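Local coordinates for protein annexin A8 (Homo sapiens, PDB 1W3W) that binds phospholipid membranes in a calcium-dependent manner and acts as an indirect inhibitor of the thromboplastin-specific complex in blood coagulation, at residues 103-108 with 114-119. Sequence-based numbering, arbitrary orientation.
Sequences HDAMKG and GVIIEI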
ATOM      1  N   HIS A 103      -8.885  -8.095  -2.776  1.00 18.69           N
ATOM      2  CA  HIS A 103      -9.936  -8.859  -3.470  1.00 20.16           C
ATOM      3  C   HIS A 103      -9.809  -8.703  -4.976  1.00 20.45           C
ATOM      4  O   HIS A 103      -9.832  -9.697  -5.701  1.00 20.43           O
ATOM      5  CB  HIS A 103     -11.318  -8.388  -3.026  1.00 20.66           C
ATOM      6  CG  HIS A 103     -12.457  -9.204  -3.571  1.00 22.42           C
ATOM      7  ND1 HIS A 103     -12.872 -10.388  -2.993  1.00 26.77           N
ATOM      8  CD2 HIS A 103     -13.292  -8.985  -4.614  1.00 24.59           C
ATOM      9  CE1 HIS A 103     -13.913 -10.861  -3.659  1.00 26.37           C
ATOM     10  NE2 HIS A 103     -14.186 -10.029  -4.649  1.00 25.49           N
ATOM     11  N   ASP A 104      -9.673  -7.457  -5.437  1.00 20.47           N
ATOM     12  CA  ASP A 104      -9.501  -7.173  -6.850  1.00 20.89           C
ATOM     13  C   ASP A 104      -8.257  -7.852  -7.413  1.00 21.08           C
ATOM     14  O   ASP A 104      -8.256  -8.273  -8.564  1.00 21.12           O
ATOM     15  CB  ASP A 104      -9.387  -5.674  -7.125  1.00 21.26           C
ATOM     16  CG  ASP A 104     -10.694  -4.933  -6.972  1.00 23.13           C
ATOM     17  OD1 ASP A 104     -11.758  -5.564  -6.744  1.00 24.88           O
ATOM     18  OD2 ASP A 104     -10.730  -3.689  -7.025  1.00 25.88           O
ATOM     19  N   ALA A 105      -7.200  -7.952  -6.611  1.00 20.76           N
ATOM     20  CA  ALA A 105      -5.961  -8.574  -7.064  1.00 20.81           C
ATOM     21  C   ALA A 105      -6.135 -10.056  -7.375  1.00 21.55           C
ATOM     22  O   ALA A 105      -5.386 -10.597  -8.182  1.00 20.74           O
ATOM     23  CB  ALA A 105      -4.854  -8.397  -6.039  1.00 20.77           C
ATOM     24  N   MET A 106      -7.095 -10.708  -6.713  1.00 22.35           N
ATOM     25  CA  MET A 106      -7.322 -12.142  -6.858  1.00 23.63           C
ATOM     26  C   MET A 106      -8.581 -12.544  -7.652  1.00 24.44           C
ATOM     27  O   MET A 106      -8.628 -13.656  -8.145  1.00 25.18           O
ATOM     28  CB  MET A 106      -7.383 -12.800  -5.485  1.00 23.96           C
ATOM     29  CG  MET A 106      -6.039 -12.891  -4.799  1.00 23.93           C
ATOM     30  SD  MET A 106      -6.150 -13.648  -3.205  1.00 25.03           S
ATOM     31  CE  MET A 106      -6.784 -12.292  -2.256  1.00 25.99           C
ATOM     32  N   LYS A 107      -9.561 -11.658  -7.814  1.00 25.40           N
ATOM     33  CA  LYS A 107     -10.865 -12.044  -8.396  1.00 26.52           C
ATOM     34  C   LYS A 107     -10.894 -12.085  -9.928  1.00 26.65           C
ATOM     35  O   LYS A 107     -11.847 -12.589 -10.529  1.00 26.75           O
ATOM     36  CB  LYS A 107     -11.958 -11.082  -7.933  1.00 27.09           C
ATOM     37  CG  LYS A 107     -12.047  -9.783  -8.761  1.00 28.98           C
ATOM     38  CD  LYS A 107     -13.099  -8.835  -8.179  1.00 32.80           C
ATOM     39  CE  LYS A 107     -13.738  -7.936  -9.244  1.00 34.45           C
ATOM     40  NZ  LYS A 107     -12.975  -6.667  -9.459  1.00 36.58           N
ATOM     41  N   GLY A 108      -9.880 -11.503 -10.552  1.00 26.50           N
ATOM     42  CA  GLY A 108      -9.855 -11.368 -11.988  1.00 26.45           C
ATOM     43  C   GLY A 108      -9.101 -12.491 -12.657  1.00 26.22           C
ATOM     44  O   GLY A 108      -8.905 -13.567 -12.103  1.00 25.78           O
ATOM     45  N   GLY A 114       1.977  -8.530  -6.955  1.00 18.74           N
ATOM     46  CA  GLY A 114       2.615  -7.308  -6.503  1.00 18.18           C
ATOM     47  C   GLY A 114       1.756  -6.476  -5.560  1.00 17.47           C
ATOM     48  O   GLY A 114       2.281  -5.878  -4.639  1.00 17.19           O
ATOM     49  N   VAL A 115       0.446  -6.443  -5.793  1.00 16.75           N
ATOM     50  CA  VAL A 115      -0.487  -5.730  -4.931  1.00 16.05           C
ATOM     51  C   VAL A 115      -0.510  -6.388  -3.562  1.00 15.53           C
ATOM     52  O   VAL A 115      -0.440  -5.716  -2.535  1.00 14.21           O
ATOM     53  CB  VAL A 115      -1.931  -5.706  -5.528  1.00 16.26           C
ATOM     54  CG1 VAL A 115      -2.924  -5.108  -4.537  1.00 16.88           C
ATOM     55  CG2 VAL A 115      -1.960  -4.925  -6.818  1.00 16.65           C
ATOM     56  N   ILE A 116      -0.581  -7.716  -3.559  1.00 14.86           N
ATOM     57  CA  ILE A 116      -0.671  -8.483  -2.324  1.00 14.75           C
ATOM     58  C   ILE A 116       0.600  -8.352  -1.487  1.00 14.64           C
ATOM     59  O   ILE A 116       0.528  -8.154  -0.282  1.00 14.21           O
ATOM     60  CB  ILE A 116      -0.977  -9.992  -2.602  1.00 15.20           C
ATOM     61  CG1 ILE A 116      -2.245 -10.141  -3.460  1.00 16.17           C
ATOM     62  CG2 ILE A 116      -1.153 -10.735  -1.268  1.00 14.91           C
ATOM     63  CD1 ILE A 116      -2.497 -11.576  -4.005  1.00 19.97           C
ATOM     64  N   ILE A 117       1.757  -8.436  -2.142  1.00 13.95           N
ATOM     65  CA  ILE A 117       3.057  -8.268  -1.478  1.00 13.79           C
ATOM     66  C   ILE A 117       3.170  -6.899  -0.788  1.00 13.75           C
ATOM     67  O   ILE A 117       3.555  -6.800   0.382  1.00 13.37           O
ATOM     68  CB  ILE A 117       4.198  -8.434  -2.526  1.00 13.63           C
ATOM     69  CG1 ILE A 117       4.325  -9.910  -2.935  1.00 14.42           C
ATOM     70  CG2 ILE A 117       5.524  -7.892  -1.998  1.00 14.39           C
ATOM     71  CD1 ILE A 117       5.034 -10.154  -4.259  1.00 16.60           C
ATOM     72  N   GLU A 118       2.848  -5.850  -1.541  1.00 13.64           N
ATOM     73  CA  GLU A 118       2.946  -4.472  -1.067  1.00 13.26           C
ATOM     74  C   GLU A 118       2.138  -4.276   0.193  1.00 12.89           C
ATOM     75  O   GLU A 118       2.636  -3.745   1.177  1.00 12.45           O
ATOM     76  CB  GLU A 118       2.474  -3.512  -2.171  1.00 13.05           C
ATOM     77  CG  GLU A 118       2.260  -2.067  -1.748  1.00 12.85           C
ATOM     78  CD  GLU A 118       1.372  -1.330  -2.736  1.00 13.08           C
ATOM     79  OE1 GLU A 118       1.809  -1.101  -3.874  1.00 11.92           O
ATOM     80  OE2 GLU A 118       0.236  -0.988  -2.374  1.00 11.09           O
ATOM     81  N   ILE A 119       0.883  -4.686   0.165  1.00 13.14           N
ATOM     82  CA  ILE A 119       0.013  -4.450   1.301  1.00 14.15           C
ATOM     83  C   ILE A 119       0.433  -5.294   2.504  1.00 14.43           C
ATOM     84  O   ILE A 119       0.562  -4.766   3.622  1.00 13.55           O
ATOM     85  CB  ILE A 119      -1.452  -4.681   0.939  1.00 14.63           C
ATOM     86  CG1 ILE A 119      -1.877  -3.651  -0.108  1.00 15.99           C
ATOM     87  CG2 ILE A 119      -2.317  -4.539   2.178  1.00 15.49           C
ATOM     88  CD1 ILE A 119      -3.275  -3.838  -0.619  1.00 16.72           C
TER
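A105, near the C-terminal end of helix 96-107, packs against V115 and I116 on helix 113-122; these are the first two helices of the second annexin repeat, joined by a short loop in the helix-loop-helix that opens the repeat's all-helical fold. The two segments run roughly antiparallel, at 152°, their axes 9.4 Å apart at closest approach.

The charged pairs here do not bridge the two segments. K107 NZ forms a salt bridge with D104 OD1 within its own helix, approaching from above the carboxylate plane, while D104 OD2 pairs with K100. E118 carries salt bridges to R261 and R278 of the fourth repeat.

The contact between the segments is wholly apolar; no hydrogen bond or salt bridge crosses it. The A105 methyl points at the opposite helix, with CB 4.0 Å from V115 CB and 4.1 Å from I116 CG1. V115 turns CG1 to the same methyl, the branch anti to its backbone N (chi1 173°). I116 also touches L102 earlier on helix 96-107, I147 on helix 143-150 and L159 on helix 153-163; the M106 side chain touches L143, D146 and D150 of helix 143-150. M106 and I116 cross at about a right angle, M106 CG meeting I116 CD1 at 3.9 Å.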